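Local coordinates for protein toll (Drosophila melanogaster, PDB 4LXR) that serves as the cell-surface receptor for cleaved Spätzle, triggering the pathway that sets embryonic dorsal-ventral polarity and induces the antifungal peptide drosomycin, at residues A[284-289]-A[310-315]. Numbering follows the deposited sequence.
Sequences PSRLFA and LFEHST
Ser314 and Phe288 join the loops that follow the strands of two successive leucine-rich repeats in the Toll ectodomain solenoid, at the ends of LRR 6 and LRR 7. Ser314 OG donates to Phe288 O over 2.7 Å, lying in the carbonyl plane on a lone pair. A second link is weaker: Phe288 N reaches Leu310 O at 3.1 Å, but the N-H...O angle is just 127°. Beside these two polar links, the repeats meet through apolar side chains. Leu310 and Phe288 run side by side in the same direction; with CG of Leu310 anti to its N (chi1 -170°), CD1 comes to 3.9 Å from Leu287 CB and also touches the Phe288 ring obliquely. Phe311 CD1 packs 4.0 Å from Phe288 CB. At the more exposed margin, Glu312 CG rests 3.6 Å from Ala289 CB, and the extended chain beyond it carries OE1 to 3.2 Å from Arg286 CD. The salt bridge itself is long, Arg286 NH1 to Glu312 OE1 3.7 Å, the guanidinium and carboxylate planes 31° apart, and Arg286 is poorly ordered. Replacing Glu312 by alanine would probably leave the Arg286 guanidinium without this carboxylate and open a gap beside Ala289 CB. Farther out, Asp309 accepts from Arg286 N and pairs with Ser285 OG, two hydrogen bonds that would brace the Pro284–Leu287 turn. Leu297 of strand 296-299 touches both phenylalanines, and Gln338 NE2, farther along the chain, bonds to Phe311 O and Ser314 O. The Ser314 hydroxyl has a second hydrogen-bond partner, Gln291 N, so OG bridges that amide and Phe288 O.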
ATOM      1  N   PRO A 284      18.850 -10.478  31.668  1.00 34.25           N
ATOM      2  CA  PRO A 284      18.951 -11.060  33.012  1.00 33.59           C
ATOM      3  C   PRO A 284      17.592 -11.252  33.691  1.00 32.74           C
ATOM      4  O   PRO A 284      16.606 -10.606  33.334  1.00 33.59           O
ATOM      5  CB  PRO A 284      19.797 -10.026  33.784  1.00 33.89           C
ATOM      6  CG  PRO A 284      19.637  -8.751  33.001  1.00 32.61           C
ATOM      7  CD  PRO A 284      19.546  -9.182  31.571  1.00 31.42           C
ATOM      8  N   SER A 285      17.561 -12.161  34.657  1.00 29.57           N
ATOM      9  CA  SER A 285      16.372 -12.466  35.436  1.00 38.58           C
ATOM     10  C   SER A 285      15.738 -11.211  36.053  1.00 44.27           C
ATOM     11  O   SER A 285      16.427 -10.387  36.650  1.00 36.58           O
ATOM     12  CB  SER A 285      16.741 -13.445  36.550  1.00 35.45           C
ATOM     13  OG  SER A 285      15.631 -13.688  37.393  1.00 42.25           O
ATOM     14  N   ARG A 286      14.425 -11.068  35.889  1.00 44.03           N
ATOM     15  CA  ARG A 286      13.670  -9.984  36.518  1.00 46.21           C
ATOM     16  C   ARG A 286      14.151  -8.572  36.183  1.00 37.53           C
ATOM     17  O   ARG A 286      13.932  -7.653  36.967  1.00 39.03           O
ATOM     18  CB  ARG A 286      13.653 -10.162  38.039  1.00 51.54           C
ATOM     19  CG  ARG A 286      12.750 -11.285  38.501  1.00 61.72           C
ATOM     20  CD  ARG A 286      12.507 -11.201  39.992  1.00 67.74           C
ATOM     21  NE  ARG A 286      13.610 -11.762  40.753  1.00 74.89           N
ATOM     22  CZ  ARG A 286      13.698 -13.047  41.082  1.00 84.14           C
ATOM     23  NH1 ARG A 286      12.744 -13.894  40.705  1.00 78.65           N
ATOM     24  NH2 ARG A 286      14.736 -13.485  41.785  1.00 88.62           N
ATOM     25  N   LEU A 287      14.798  -8.401  35.034  1.00 27.99           N
ATOM     26  CA  LEU A 287      15.337  -7.093  34.668  1.00 35.19           C
ATOM     27  C   LEU A 287      14.262  -6.010  34.741  1.00 31.14           C
ATOM     28  O   LEU A 287      14.514  -4.918  35.254  1.00 34.66           O
ATOM     29  CB  LEU A 287      15.960  -7.126  33.271  1.00 36.27           C
ATOM     30  CG  LEU A 287      16.498  -5.795  32.747  1.00 33.72           C
ATOM     31  CD1 LEU A 287      17.718  -5.359  33.566  1.00 31.17           C
ATOM     32  CD2 LEU A 287      16.838  -5.856  31.241  1.00 23.57           C
ATOM     33  N   PHE A 288      13.069  -6.329  34.233  1.00 30.10           N
ATOM     34  CA  PHE A 288      11.949  -5.388  34.206  1.00 28.23           C
ATOM     35  C   PHE A 288      10.837  -5.761  35.179  1.00 30.27           C
ATOM     36  O   PHE A 288       9.680  -5.396  34.984  1.00 32.92           O
ATOM     37  CB  PHE A 288      11.379  -5.256  32.795  1.00 25.46           C
ATOM     38  CG  PHE A 288      12.356  -4.708  31.806  1.00 25.28           C
ATOM     39  CD1 PHE A 288      12.908  -3.437  31.986  1.00 21.34           C
ATOM     40  CD2 PHE A 288      12.739  -5.459  30.700  1.00 25.52           C
ATOM     41  CE1 PHE A 288      13.818  -2.925  31.074  1.00 26.75           C
ATOM     42  CE2 PHE A 288      13.660  -4.961  29.778  1.00 21.65           C
ATOM     43  CZ  PHE A 288      14.196  -3.689  29.957  1.00 27.61           C
ATOM     44  N   ALA A 289      11.196  -6.479  36.238  1.00 29.30           N
ATOM     45  CA  ALA A 289      10.216  -6.918  37.221  1.00 32.91           C
ATOM     46  C   ALA A 289      10.010  -5.881  38.330  1.00 37.46           C
ATOM     47  O   ALA A 289      10.855  -5.007  38.541  1.00 34.06           O
ATOM     48  CB  ALA A 289      10.642  -8.240  37.816  1.00 35.46           C
ATOM     49  N   LEU A 310      10.750 -12.000  33.576  1.00 30.68           N
ATOM     50  CA  LEU A 310      11.232 -10.730  33.036  1.00 32.74           C
ATOM     51  C   LEU A 310      10.361  -9.536  33.406  1.00 31.98           C
ATOM     52  O   LEU A 310      10.872  -8.442  33.642  1.00 30.11           O
ATOM     53  CB  LEU A 310      11.385 -10.812  31.509  1.00 30.43           C
ATOM     54  CG  LEU A 310      12.112  -9.628  30.849  1.00 28.96           C
ATOM     55  CD1 LEU A 310      13.529  -9.499  31.414  1.00 28.17           C
ATOM     56  CD2 LEU A 310      12.144  -9.765  29.308  1.00 24.17           C
ATOM     57  N   PHE A 311       9.049  -9.741  33.434  1.00 35.10           N
ATOM     58  CA  PHE A 311       8.114  -8.660  33.712  1.00 27.83           C
ATOM     59  C   PHE A 311       7.289  -8.913  34.961  1.00 37.68           C
ATOM     60  O   PHE A 311       6.197  -8.348  35.074  1.00 37.88           O
ATOM     61  CB  PHE A 311       7.098  -8.517  32.573  1.00 28.52           C
ATOM     62  CG  PHE A 311       7.703  -8.420  31.209  1.00 31.27           C
ATOM     63  CD1 PHE A 311       8.568  -7.386  30.885  1.00 31.37           C
ATOM     64  CD2 PHE A 311       7.351  -9.334  30.224  1.00 29.41           C
ATOM     65  CE1 PHE A 311       9.110  -7.295  29.625  1.00 28.57           C
ATOM     66  CE2 PHE A 311       7.876  -9.243  28.961  1.00 26.96           C
ATOM     67  CZ  PHE A 311       8.761  -8.229  28.653  1.00 31.89           C
ATOM     68  N   GLU A 312       7.763  -9.759  35.882  1.00 31.41           N
ATOM     69  CA  GLU A 312       6.876 -10.201  36.957  1.00 37.71           C
ATOM     70  C   GLU A 312       6.509  -9.054  37.894  1.00 38.86           C
ATOM     71  O   GLU A 312       7.343  -8.215  38.226  1.00 38.74           O
ATOM     72  CB  GLU A 312       7.411 -11.425  37.721  1.00 37.28           C
ATOM     73  CG  GLU A 312       8.626 -11.176  38.586  1.00 48.44           C
ATOM     74  CD  GLU A 312       8.932 -12.350  39.511  1.00 46.64           C
ATOM     75  OE1 GLU A 312       9.541 -12.130  40.578  1.00 49.79           O
ATOM     76  OE2 GLU A 312       8.570 -13.487  39.170  1.00 39.82           O
ATOM     77  N   HIS A 313       5.233  -9.016  38.266  1.00 35.70           N
ATOM     78  CA  HIS A 313       4.668  -7.966  39.107  1.00 41.59           C
ATOM     79  C   HIS A 313       4.729  -6.573  38.498  1.00 39.90           C
ATOM     80  O   HIS A 313       4.452  -5.598  39.179  1.00 46.54           O
ATOM     81  CB  HIS A 313       5.278  -7.979  40.515  1.00 41.19           C
ATOM     82  CG  HIS A 313       5.124  -9.293  41.212  1.00 47.70           C
ATOM     83  ND1 HIS A 313       6.199 -10.099  41.530  1.00 55.33           N
ATOM     84  CD2 HIS A 313       4.019  -9.958  41.624  1.00 46.91           C
ATOM     85  CE1 HIS A 313       5.761 -11.198  42.120  1.00 54.15           C
ATOM     86  NE2 HIS A 313       4.444 -11.137  42.192  1.00 52.92           N
ATOM     87  N   SER A 314       5.070  -6.477  37.217  1.00 35.32           N
ATOM     88  CA  SER A 314       5.014  -5.188  36.525  1.00 33.81           C
ATOM     89  C   SER A 314       3.675  -5.065  35.797  1.00 30.33           C
ATOM     90  O   SER A 314       3.574  -5.276  34.586  1.00 34.90           O
ATOM     91  CB  SER A 314       6.203  -5.032  35.578  1.00 31.29           C
ATOM     92  OG  SER A 314       7.423  -4.946  36.316  1.00 34.05           O
ATOM     93  N   THR A 315       2.641  -4.726  36.559  1.00 31.37           N
ATOM     94  CA  THR A 315       1.264  -4.902  36.111  1.00 29.42           C
ATOM     95  C   THR A 315       0.765  -3.788  35.194  1.00 34.44           C
ATOM     96  O   THR A 315      -0.250  -3.954  34.518  1.00 32.13           O
ATOM     97  CB  THR A 315       0.297  -5.067  37.308  1.00 36.03           C
ATOM     98  OG1 THR A 315       0.149  -3.817  37.988  1.00 37.33           O
ATOM     99  CG2 THR A 315       0.827  -6.115  38.291  1.00 35.16           C
TER